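Local coordinates for kirola (Actinidia deliciosa, PDB 4IGV), which is a kiwifruit allergen of the PR-10-related ripening-related proteins and, like several Bet v 1 relatives, may bind small hydrophobic ligands, at residues A[19-22]-A[23-27]; A[42-46]-A[47-51]; A[139-142]-A[143-147]; A[131-134]-A[135-138]. All blocks are in the same frame, centred on the assembly; numbering follows the deposited sequence. Where two conformers were deposited one is given.

Contact 1: A[19-22]-A[23-27]; sequences VFYE and IFRYR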
loop_
_atom_site.group_PDB
_atom_site.type_symbol
_atom_site.label_atom_id
_atom_site.label_comp_id
_atom_site.label_asym_id
_atom_site.label_seq_id
_atom_site.Cartn_x
_atom_site.Cartn_y
_atom_site.Cartn_z
ATOM N N VAL A 19 7.271 -4.785 -12.889
ATOM C CA VAL A 19 7.256 -5.792 -11.847
ATOM C C VAL A 19 6.636 -5.246 -10.546
ATOM O O VAL A 19 5.845 -5.914 -9.906
ATOM C CB VAL A 19 8.652 -6.347 -11.625
ATOM C CG1 VAL A 19 8.584 -7.459 -10.634
ATOM C CG2 VAL A 19 9.230 -6.848 -12.950
ATOM N N PHE A 20 6.875 -3.989 -10.224
ATOM C CA PHE A 20 6.307 -3.417 -9.030
ATOM C C PHE A 20 4.803 -3.393 -9.123
ATOM O O PHE A 20 4.081 -3.744 -8.202
ATOM C CB PHE A 20 6.875 -2.004 -8.854
ATOM C CG PHE A 20 6.796 -1.515 -7.464
ATOM C CD1 PHE A 20 7.864 -1.645 -6.613
ATOM C CD2 PHE A 20 5.603 -0.957 -6.968
ATOM C CE1 PHE A 20 7.815 -1.171 -5.302
ATOM C CE2 PHE A 20 5.507 -0.484 -5.666
ATOM C CZ PHE A 20 6.620 -0.619 -4.800
ATOM N N TYR A 21 4.293 -2.968 -10.285
ATOM C CA TYR A 21 2.849 -2.991 -10.465
ATOM C C TYR A 21 2.266 -4.395 -10.478
ATOM O O TYR A 21 1.191 -4.613 -9.931
ATOM C CB TYR A 21 2.428 -2.211 -11.712
ATOM C CG TYR A 21 0.922 -1.956 -11.758
ATOM C CD1 TYR A 21 0.281 -1.189 -10.810
ATOM C CD2 TYR A 21 0.147 -2.536 -12.708
ATOM C CE1 TYR A 21 -1.108 -0.985 -10.856
ATOM C CE2 TYR A 21 -1.194 -2.363 -12.816
ATOM C CZ TYR A 21 -1.854 -1.605 -11.886
ATOM O OH TYR A 21 -3.225 -1.403 -11.970
ATOM N N GLU A 22 2.948 -5.329 -11.077
ATOM C CA GLU A 22 2.539 -6.746 -11.050
ATOM C C GLU A 22 2.314 -7.177 -9.610
ATOM O O GLU A 22 1.323 -7.880 -9.283
ATOM C CB GLU A 22 3.656 -7.613 -11.668
ATOM C CG GLU A 22 3.477 -9.164 -11.515
ATOM C CD GLU A 22 2.456 -9.600 -12.478
ATOM O OE1 GLU A 22 1.948 -8.717 -13.266
ATOM O OE2 GLU A 22 2.277 -10.861 -12.524
ATOM N N ILE A 23 3.256 -6.833 -8.745
ATOM C CA ILE A 23 3.156 -7.202 -7.333
ATOM C C ILE A 23 1.930 -6.578 -6.704
ATOM O O ILE A 23 1.134 -7.235 -6.043
ATOM C CB ILE A 23 4.442 -6.864 -6.544
ATOM C CG1 ILE A 23 5.580 -7.702 -7.104
ATOM C CG2 ILE A 23 4.202 -7.015 -5.007
ATOM C CD1 ILE A 23 6.980 -7.172 -6.661
ATOM N N PHE A 24 1.762 -5.273 -6.836
ATOM C CA PHE A 24 0.665 -4.590 -6.165
ATOM C C PHE A 24 -0.709 -4.887 -6.707
ATOM O O PHE A 24 -1.690 -4.830 -5.969
ATOM C CB PHE A 24 0.946 -3.090 -6.072
ATOM C CG PHE A 24 1.843 -2.783 -4.883
ATOM C CD1 PHE A 24 3.177 -2.874 -4.954
ATOM C CD2 PHE A 24 1.274 -2.613 -3.633
ATOM C CE1 PHE A 24 3.948 -2.669 -3.827
ATOM C CE2 PHE A 24 2.074 -2.395 -2.508
ATOM C CZ PHE A 24 3.408 -2.429 -2.643
ATOM N N ARG A 25 -0.789 -5.216 -7.988
ATOM C CA ARG A 25 -2.045 -5.592 -8.584
ATOM C C ARG A 25 -2.314 -7.088 -8.436
ATOM O O ARG A 25 -3.329 -7.440 -7.842
ATOM C CB ARG A 25 -2.136 -5.190 -10.063
ATOM C CG ARG A 25 -3.475 -5.550 -10.657
ATOM C CD ARG A 25 -3.683 -5.132 -12.089
ATOM N NE ARG A 25 -4.986 -5.607 -12.548
ATOM C CZ ARG A 25 -5.402 -5.575 -13.795
ATOM N NH1 ARG A 25 -4.676 -4.990 -14.710
ATOM N NH2 ARG A 25 -6.611 -6.007 -14.105
ATOM N N TYR A 26 -1.464 -7.945 -8.990
ATOM C CA TYR A 26 -1.781 -9.340 -9.105
ATOM C C TYR A 26 -1.120 -10.280 -8.104
ATOM O O TYR A 26 -1.618 -11.408 -7.913
ATOM C CB TYR A 26 -1.381 -9.798 -10.487
ATOM C CG TYR A 26 -2.319 -9.427 -11.593
ATOM C CD1 TYR A 26 -1.897 -8.625 -12.611
ATOM C CD2 TYR A 26 -3.571 -9.986 -11.653
ATOM C CE1 TYR A 26 -2.745 -8.313 -13.693
ATOM C CE2 TYR A 26 -4.430 -9.679 -12.710
ATOM C CZ TYR A 26 -3.958 -8.855 -13.707
ATOM O OH TYR A 26 -4.833 -8.634 -14.789
ATOM N N ARG A 27 -0.015 -9.897 -7.498
ATOM C CA ARG A 27 0.727 -10.850 -6.654
ATOM C C ARG A 27 1.129 -10.202 -5.334
ATOM O O ARG A 27 2.269 -10.316 -4.875
ATOM C CB ARG A 27 1.934 -11.415 -7.398
ATOM C CG ARG A 27 1.610 -12.094 -8.728
ATOM C CD ARG A 27 2.699 -12.909 -9.336
ATOM N NE ARG A 27 3.007 -14.072 -8.493
ATOM C CZ ARG A 27 4.152 -14.744 -8.467
ATOM N NH1 ARG A 27 5.111 -14.378 -9.272
ATOM N NH2 ARG A 27 4.331 -15.781 -7.636
#
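Phe20 lays the CE2 flank of its ring alongside Phe24, one helical turn further on. The planes are nearly parallel, 19° apart, yet slid so far that the rings barely overlap, and their centroids stand 5.0 Å apart. The touch is close all the same, with Phe20 CE2 3.3 Å from Phe24 CE1. The edge of the Phe24 ring also meets, in its own plane, the carbonyl O of Phe20. Helix 17-25 is one of the two short helices of the Bet v 1 fold, and this aromatic face looks inward: Ile144 of helix 131-145 rests on both rings, while Trp116 meets Phe24 almost at right angles. Elsewhere round the helix, Arg25 CB sits over one face of Tyr21 in a CH-pi contact, 4.2 Å from the ring centroid. Arg25 runs straight out from there, its CG trans to the backbone N (chi1 -178°), bringing CD to 3.8 Å from Tyr21 CE2. The polar ends go separate ways, Arg25 NE to Gly50 O and Tyr21 OH to Ser82 O. Where the helix runs out, Glu22 O accepts two bonds, from Tyr26 N at 2.8 Å and weakly from Arg27 N at 3.0 Å.

Contact 2: A[42-46]-A[47-51]; sequences VDLLE and GNWGT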
loop_
_atom_site.group_PDB
_atom_site.type_symbol
_atom_site.label_atom_id
_atom_site.label_comp_id
_atom_site.label_asym_id
_atom_site.label_seq_id
_atom_site.Cartn_x
_atom_site.Cartn_y
_atom_site.Cartn_z
ATOM N N VAL A 42 -0.590 -11.590 3.684
ATOM C CA VAL A 42 -1.528 -10.965 2.758
ATOM C C VAL A 42 -2.423 -12.076 2.270
ATOM O O VAL A 42 -1.998 -12.951 1.476
ATOM C CB VAL A 42 -0.772 -10.405 1.594
ATOM C CG1 VAL A 42 -1.722 -9.737 0.650
ATOM C CG2 VAL A 42 0.310 -9.365 2.035
ATOM N N ASP A 43 -3.681 -12.005 2.703
ATOM C CA ASP A 43 -4.633 -13.097 2.488
ATOM C C ASP A 43 -5.847 -12.618 1.735
ATOM O O ASP A 43 -6.613 -11.772 2.238
ATOM C CB ASP A 43 -5.094 -13.696 3.804
ATOM C CG ASP A 43 -3.934 -14.194 4.630
ATOM O OD1 ASP A 43 -3.155 -15.020 4.092
ATOM O OD2 ASP A 43 -3.706 -13.640 5.731
ATOM N N LEU A 44 -6.044 -13.147 0.533
ATOM C CA LEU A 44 -7.231 -12.846 -0.230
ATOM C C LEU A 44 -8.414 -13.474 0.498
ATOM O O LEU A 44 -8.389 -14.644 0.855
ATOM C CB LEU A 44 -7.074 -13.433 -1.645
ATOM C CG LEU A 44 -8.225 -13.176 -2.622
ATOM C CD1 LEU A 44 -8.325 -11.702 -2.998
ATOM C CD2 LEU A 44 -7.943 -13.986 -3.841
ATOM N N LEU A 45 -9.461 -12.686 0.682
ATOM C CA LEU A 45 -10.673 -13.137 1.309
ATOM C C LEU A 45 -11.823 -13.298 0.349
ATOM O O LEU A 45 -12.612 -14.196 0.532
ATOM C CB LEU A 45 -11.066 -12.145 2.390
ATOM C CG LEU A 45 -10.132 -11.971 3.558
ATOM C CD1 LEU A 45 -10.787 -11.040 4.604
ATOM C CD2 LEU A 45 -9.739 -13.269 4.200
ATOM N N GLU A 46 -11.951 -12.430 -0.662
ATOM C CA GLU A 46 -13.012 -12.500 -1.656
ATOM C C GLU A 46 -12.517 -11.985 -2.982
ATOM O O GLU A 46 -11.643 -11.097 -3.030
ATOM C CB GLU A 46 -14.229 -11.700 -1.224
ATOM C CG GLU A 46 -14.806 -12.073 0.057
ATOM C CD GLU A 46 -15.286 -13.557 0.103
ATOM O OE1 GLU A 46 -15.473 -14.354 -0.903
ATOM O OE2 GLU A 46 -15.399 -14.032 1.277
ATOM N N GLY A 47 -13.075 -12.535 -4.054
ATOM C CA GLY A 47 -12.710 -12.066 -5.385
ATOM C C GLY A 47 -11.499 -12.803 -5.906
ATOM O O GLY A 47 -11.185 -13.913 -5.497
ATOM N N ASN A 48 -10.771 -12.135 -6.772
ATOM C CA ASN A 48 -9.565 -12.666 -7.374
ATOM C C ASN A 48 -8.496 -11.629 -7.276
ATOM O O ASN A 48 -8.796 -10.432 -7.382
ATOM C CB ASN A 48 -9.819 -12.923 -8.868
ATOM C CG ASN A 48 -10.771 -14.106 -9.123
ATOM O OD1 ASN A 48 -10.597 -15.161 -8.476
ATOM N ND2 ASN A 48 -11.757 -13.957 -10.035
ATOM N N TRP A 49 -7.262 -12.065 -7.142
ATOM C CA TRP A 49 -6.138 -11.170 -7.083
ATOM C C TRP A 49 -6.199 -10.280 -8.346
ATOM O O TRP A 49 -6.386 -10.766 -9.468
ATOM C CB TRP A 49 -4.815 -11.902 -7.065
ATOM C CG TRP A 49 -4.570 -12.881 -5.936
ATOM C CD1 TRP A 49 -4.606 -14.211 -6.032
ATOM C CD2 TRP A 49 -4.225 -12.575 -4.577
ATOM N NE1 TRP A 49 -4.307 -14.779 -4.824
ATOM C CE2 TRP A 49 -4.047 -13.800 -3.922
ATOM C CE3 TRP A 49 -4.017 -11.392 -3.865
ATOM C CZ2 TRP A 49 -3.702 -13.882 -2.590
ATOM C CZ3 TRP A 49 -3.651 -11.505 -2.500
ATOM C CH2 TRP A 49 -3.505 -12.716 -1.927
ATOM N N GLY A 50 -5.982 -9.024 -8.156
ATOM C CA GLY A 50 -5.839 -8.099 -9.282
ATOM C C GLY A 50 -7.126 -7.583 -9.900
ATOM O O GLY A 50 -7.091 -6.970 -10.961
ATOM N N THR A 51 -8.269 -7.793 -9.222
ATOM C CA THR A 51 -9.575 -7.327 -9.721
ATOM C C THR A 51 -10.203 -6.310 -8.772
ATOM O O THR A 51 -10.054 -6.396 -7.548
ATOM C CB THR A 51 -10.517 -8.460 -9.903
ATOM O OG1 THR A 51 -10.868 -9.034 -8.670
ATOM C CG2 THR A 51 -9.937 -9.484 -10.899
#
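Leu44 and Trp49 face each other with CA atoms 7.1 Å apart because the chain, on leaving strand 39-46, swings round through Gly47 and then makes a type II turn from Asn48 to Thr51. Gly47 has a positive phi of 87°, where its lack of a side chain leaves Glu46 O uncrowded. Leu44 spreads over one face of the indole. Its CB makes a CH-pi contact with the six-membered ring, 3.7 Å from the centroid and 17° off the normal, and comes to 3.5 Å from Trp49 CZ2. A chi1 of -178° points CG away from the leucine's own N, and the side chain runs on across the same face until CD2 is over the pyrrole part, 3.8 Å from Trp49 NE1. The leucine and the indole run antiparallel, one over the other. The same CD2 lies 3.6 Å from Gly47 O, closing the inside of the bend. Strand 39-46 is an outermost strand of the antiparallel Bet v 1 sheet, and a classic beta bulge closes it, two residues, Leu45 and Glu46, set against the single Val55 of strand 55-62. At the far rim of the indole, Val42 O lies in the ring plane, 3.7 Å from Trp49 CH2, and Val42 CG1 is 4.1 Å from Trp49 CZ3. Tyr29 adds an edge-to-face partner for Trp49. Within the turn, Asn48 O is gripped twice by the last residue, by Thr51 N and by Thr51 OG1, the hydroxyl reaching it at 2.8 Å.

Contact 3: A[139-142]-A[143-147]; sequences EITK and DIETY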
loop_
_atom_site.group_PDB
_atom_site.type_symbol
_atom_site.label_atom_id
_atom_site.label_comp_id
_atom_site.label_asym_id
_atom_site.label_seq_id
_atom_site.Cartn_x
_atom_site.Cartn_y
_atom_site.Cartn_z
ATOM N N GLU A 139 9.344 2.037 3.031
ATOM C CA GLU A 139 10.291 0.973 3.429
ATOM C C GLU A 139 9.995 -0.268 2.643
ATOM O O GLU A 139 10.873 -0.902 2.060
ATOM C CB GLU A 139 10.178 0.595 4.919
ATOM C CG GLU A 139 11.370 -0.318 5.292
ATOM C CD GLU A 139 11.281 -1.081 6.596
ATOM O OE1 GLU A 139 10.622 -0.606 7.552
ATOM O OE2 GLU A 139 11.923 -2.173 6.630
ATOM N N ILE A 140 8.721 -0.638 2.615
ATOM C CA ILE A 140 8.278 -1.788 1.819
ATOM C C ILE A 140 8.760 -1.648 0.374
ATOM O O ILE A 140 9.287 -2.589 -0.207
ATOM C CB ILE A 140 6.770 -2.017 1.891
ATOM C CG1 ILE A 140 6.418 -2.526 3.284
ATOM C CG2 ILE A 140 6.348 -3.010 0.799
ATOM C CD1 ILE A 140 4.914 -2.467 3.525
ATOM N N THR A 141 8.605 -0.442 -0.183
ATOM C CA THR A 141 9.031 -0.172 -1.533
ATOM C C THR A 141 10.536 -0.438 -1.697
ATOM O O THR A 141 10.967 -1.074 -2.654
ATOM C CB THR A 141 8.718 1.297 -1.906
ATOM O OG1 THR A 141 7.302 1.515 -1.766
ATOM C CG2 THR A 141 9.159 1.646 -3.317
ATOM N N LYS A 142 11.330 0.021 -0.750
ATOM C CA LYS A 142 12.775 -0.189 -0.798
ATOM C C LYS A 142 13.159 -1.656 -0.631
ATOM O O LYS A 142 14.100 -2.134 -1.295
ATOM C CB LYS A 142 13.465 0.706 0.230
ATOM C CG LYS A 142 13.388 2.193 -0.120
ATOM C CD LYS A 142 13.921 3.060 0.973
ATOM C CE LYS A 142 13.705 4.515 0.672
ATOM N NZ LYS A 142 14.229 5.336 1.804
ATOM N N ASP A 143 12.391 -2.364 0.198
ATOM C CA ASP A 143 12.613 -3.810 0.352
ATOM C C ASP A 143 12.321 -4.532 -0.959
ATOM O O ASP A 143 13.083 -5.418 -1.316
ATOM C CB ASP A 143 11.779 -4.358 1.476
ATOM C CG ASP A 143 12.327 -4.022 2.842
ATOM O OD1 ASP A 143 13.505 -3.597 2.969
ATOM O OD2 ASP A 143 11.609 -4.185 3.848
ATOM N N ILE A 144 11.246 -4.124 -1.653
ATOM C CA ILE A 144 10.927 -4.786 -2.921
ATOM C C ILE A 144 12.011 -4.498 -3.937
ATOM O O ILE A 144 12.490 -5.391 -4.642
ATOM C CB ILE A 144 9.552 -4.361 -3.422
ATOM C CG1 ILE A 144 8.444 -4.873 -2.514
ATOM C CG2 ILE A 144 9.375 -4.773 -4.893
ATOM C CD1 ILE A 144 7.067 -4.178 -2.745
ATOM N N GLU A 145 12.398 -3.232 -4.060
ATOM C CA GLU A 145 13.370 -2.864 -5.103
ATOM C C GLU A 145 14.719 -3.493 -4.927
ATOM O O GLU A 145 15.442 -3.694 -5.893
ATOM C CB GLU A 145 13.435 -1.321 -5.252
ATOM C CG GLU A 145 14.171 -0.636 -4.227
ATOM C CD GLU A 145 14.181 0.933 -4.377
ATOM O OE1 GLU A 145 14.601 1.399 -5.401
ATOM O OE2 GLU A 145 13.620 1.598 -3.461
ATOM N N THR A 146 15.080 -3.846 -3.692
ATOM C CA THR A 146 16.386 -4.387 -3.387
ATOM C C THR A 146 16.320 -5.902 -3.134
ATOM O O THR A 146 17.357 -6.485 -2.762
ATOM C CB THR A 146 17.033 -3.718 -2.163
ATOM O OG1 THR A 146 16.214 -3.864 -1.000
ATOM C CG2 THR A 146 17.303 -2.251 -2.432
ATOM N N TYR A 147 15.166 -6.534 -3.337
ATOM C CA TYR A 147 15.016 -7.951 -3.035
ATOM C C TYR A 147 15.891 -8.803 -3.948
ATOM O O TYR A 147 15.875 -8.628 -5.152
ATOM C CB TYR A 147 13.549 -8.347 -3.197
ATOM C CG TYR A 147 13.293 -9.785 -2.847
ATOM C CD1 TYR A 147 13.276 -10.201 -1.527
ATOM C CD2 TYR A 147 12.949 -10.688 -3.823
ATOM C CE1 TYR A 147 13.011 -11.506 -1.198
ATOM C CE2 TYR A 147 12.692 -12.021 -3.509
ATOM C CZ TYR A 147 12.726 -12.426 -2.199
ATOM O OH TYR A 147 12.452 -13.736 -1.870
#
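Ile140 and Ile144 form the tightly packed side of the last two turns of helix 131-145, Ile140 CG2 coming to 3.8 Å from Ile144 CD1. Ile144 is buried against both short helices of the Bet v 1 fold, touching helix 17-25 and, through Ile31, helix 30-34. Thr141 belongs to the same inner side: its OG1 is engaged by Cys137 O of its own helix and by Trp116 NE1 of the sheet.

The outer side is looser. Lys142 stretches away fully extended, and its NZ stays 6.5 Å from Glu145 OE2, too far for a salt bridge. Glu145 lies alongside the lysine, pointing the same way, OE2 3.4 Å from Lys142 CG. Its chi1 of 77° swings CG back over the backbone and keeps the carboxylate close to the helix, where OE1 takes the N-H of Leu14.

At the end of the helix Thr146 leaves helical geometry but still serves Lys142 O twice: a short bond from OG1, 2.7 Å, supplements the weak one from Thr146 N at 3.1 Å. Glu139 OE2 and Asp143 OD2 stand 3.4 Å apart, their carboxylates 81° from coplanar, a distance that holds for one of two Glu139 conformers and is doubtful. Asn38 ND2 on Glu139 OE1 and Ser35 OG on Asp143 OD2 probably ease the repulsion between these like charges.

Contact 4: A[131-134]-A[135-138]; sequences NTLM and NFCI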
loop_
_atom_site.group_PDB
_atom_site.type_symbol
_atom_site.label_atom_id
_atom_site.label_comp_id
_atom_site.label_asym_id
_atom_site.label_seq_id
_atom_site.Cartn_x
_atom_site.Cartn_y
_atom_site.Cartn_z
ATOM N N ASN A 131 2.200 9.784 9.167
ATOM C CA ASN A 131 3.591 9.747 8.717
ATOM C C ASN A 131 4.257 8.399 8.919
ATOM O O ASN A 131 5.008 7.953 8.071
ATOM C CB ASN A 131 4.414 10.866 9.393
ATOM C CG ASN A 131 4.000 12.235 8.883
ATOM O OD1 ASN A 131 4.238 12.562 7.712
ATOM N ND2 ASN A 131 3.353 12.999 9.711
ATOM N N THR A 132 3.958 7.742 10.025
ATOM C CA THR A 132 4.573 6.468 10.315
ATOM C C THR A 132 4.143 5.444 9.277
ATOM O O THR A 132 4.935 4.634 8.825
ATOM C CB THR A 132 4.227 5.973 11.751
ATOM O OG1 THR A 132 4.760 6.914 12.715
ATOM C CG2 THR A 132 4.819 4.619 12.013
ATOM N N LEU A 133 2.884 5.496 8.843
ATOM C CA LEU A 133 2.419 4.566 7.820
ATOM C C LEU A 133 3.076 4.852 6.455
ATOM O O LEU A 133 3.420 3.952 5.701
ATOM C CB LEU A 133 0.878 4.646 7.708
ATOM C CG LEU A 133 0.257 3.599 6.817
ATOM C CD1 LEU A 133 0.418 2.162 7.395
ATOM C CD2 LEU A 133 -1.209 3.890 6.498
ATOM N N MET A 134 3.241 6.137 6.144
ATOM C CA MET A 134 3.951 6.470 4.903
ATOM C C MET A 134 5.390 5.973 4.924
ATOM O O MET A 134 5.852 5.398 3.939
ATOM C CB MET A 134 3.891 7.978 4.609
ATOM C CG MET A 134 4.561 8.340 3.309
ATOM S SD MET A 134 3.771 7.605 1.830
ATOM C CE MET A 134 2.377 8.689 1.657
ATOM N N ASN A 135 6.078 6.140 6.040
ATOM C CA ASN A 135 7.444 5.628 6.166
ATOM C C ASN A 135 7.463 4.135 5.954
ATOM O O ASN A 135 8.336 3.608 5.280
ATOM C CB ASN A 135 8.020 5.958 7.550
ATOM C CG ASN A 135 8.235 7.463 7.780
ATOM O OD1 ASN A 135 8.410 8.229 6.828
ATOM N ND2 ASN A 135 8.257 7.879 9.071
ATOM N N PHE A 136 6.463 3.444 6.485
ATOM C CA PHE A 136 6.319 1.998 6.339
ATOM C C PHE A 136 6.193 1.584 4.877
ATOM O O PHE A 136 6.801 0.651 4.398
ATOM C CB PHE A 136 5.169 1.570 7.269
ATOM C CG PHE A 136 4.612 0.176 7.102
ATOM C CD1 PHE A 136 5.026 -0.874 7.909
ATOM C CD2 PHE A 136 3.606 -0.028 6.208
ATOM C CE1 PHE A 136 4.419 -2.130 7.770
ATOM C CE2 PHE A 136 3.026 -1.270 6.061
ATOM C CZ PHE A 136 3.477 -2.314 6.855
ATOM N N CYS A 137 5.313 2.283 4.156
ATOM C CA CYS A 137 5.097 2.023 2.746
ATOM C C CYS A 137 6.344 2.269 1.916
ATOM O O CYS A 137 6.644 1.498 0.997
ATOM C CB CYS A 137 3.945 2.863 2.220
ATOM S SG CYS A 137 2.294 2.365 2.845
ATOM N N ILE A 138 7.064 3.335 2.218
ATOM C CA ILE A 138 8.297 3.618 1.501
ATOM C C ILE A 138 9.339 2.531 1.790
ATOM O O ILE A 138 10.086 2.125 0.908
ATOM C CB ILE A 138 8.810 5.016 1.814
ATOM C CG1 ILE A 138 7.796 6.066 1.291
ATOM C CG2 ILE A 138 10.184 5.247 1.174
ATOM C CD1 ILE A 138 7.604 6.059 -0.188
#
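Leu133 with Phe136, and Met134 with Ile138, are neighbours one turn apart on the opening turns of helix 131-145, the long C-terminal helix that lies across the curved antiparallel sheet of the Bet v 1 fold. The backbone supplies the regular part: Asn135 N bonds to Asn131 O at 2.9 Å, and three more i to i+4 bonds follow, up to Ile138 N on Met134 O. The side-chain contacts are lighter. Leu133 CD1 comes to 4.0 Å from Phe136 CD2, and Leu133 O lies at the edge of that ring, also 4.0 Å from Phe136 CD2. Both residues look toward strand 55-62, where each touches Ile62, and the Phe136 ring meets that of Tyr60 with the planes steeply inclined.

Round the helix, Met134 starts out with CG on the far side of CB from its N (chi1 -178°) and then bends at chi2 and again at chi3. The twice-bent chain leaves SD 4.3 Å from Ile138 CG1, an approach that is doubtful because Ile138 was modelled in two conformers. Outside the helix it also touches Trp116 and Phe118 of strand 112-122 and Met7 of strand 4-12. Asn131 and Asn135 lie on the exposed side, and Asn135 ND2 stands 3.4 Å from Asn131 O at a poor angle for a bond. The backbone bonds are regular while the side-chain contacts within the helix are light; Met134, Cys137 and Ile138 turn to the sheet, and the two asparagines lie exposed.

In the fold
All four contacts are local, so none closes a long loop, and along the chain they neither nest nor cross. Contact 1 comes first, on helix 17-25, and contact 2 follows where edge strand 39-46 ends; the two touch, through the arginine of contact 1 that reaches the turn and through Tyr26 resting on Trp49 and Gly50. After the remaining strands, contact 4 begins helix 131-145 and contact 3 finishes it, adjoining in sequence with centres about 13 Å apart. Contact 3 packs back on contact 1, joining the C-terminal helix to the first short helix. Contact 4 lies across the centre of the chain from contacts 1 and 2, touching neither.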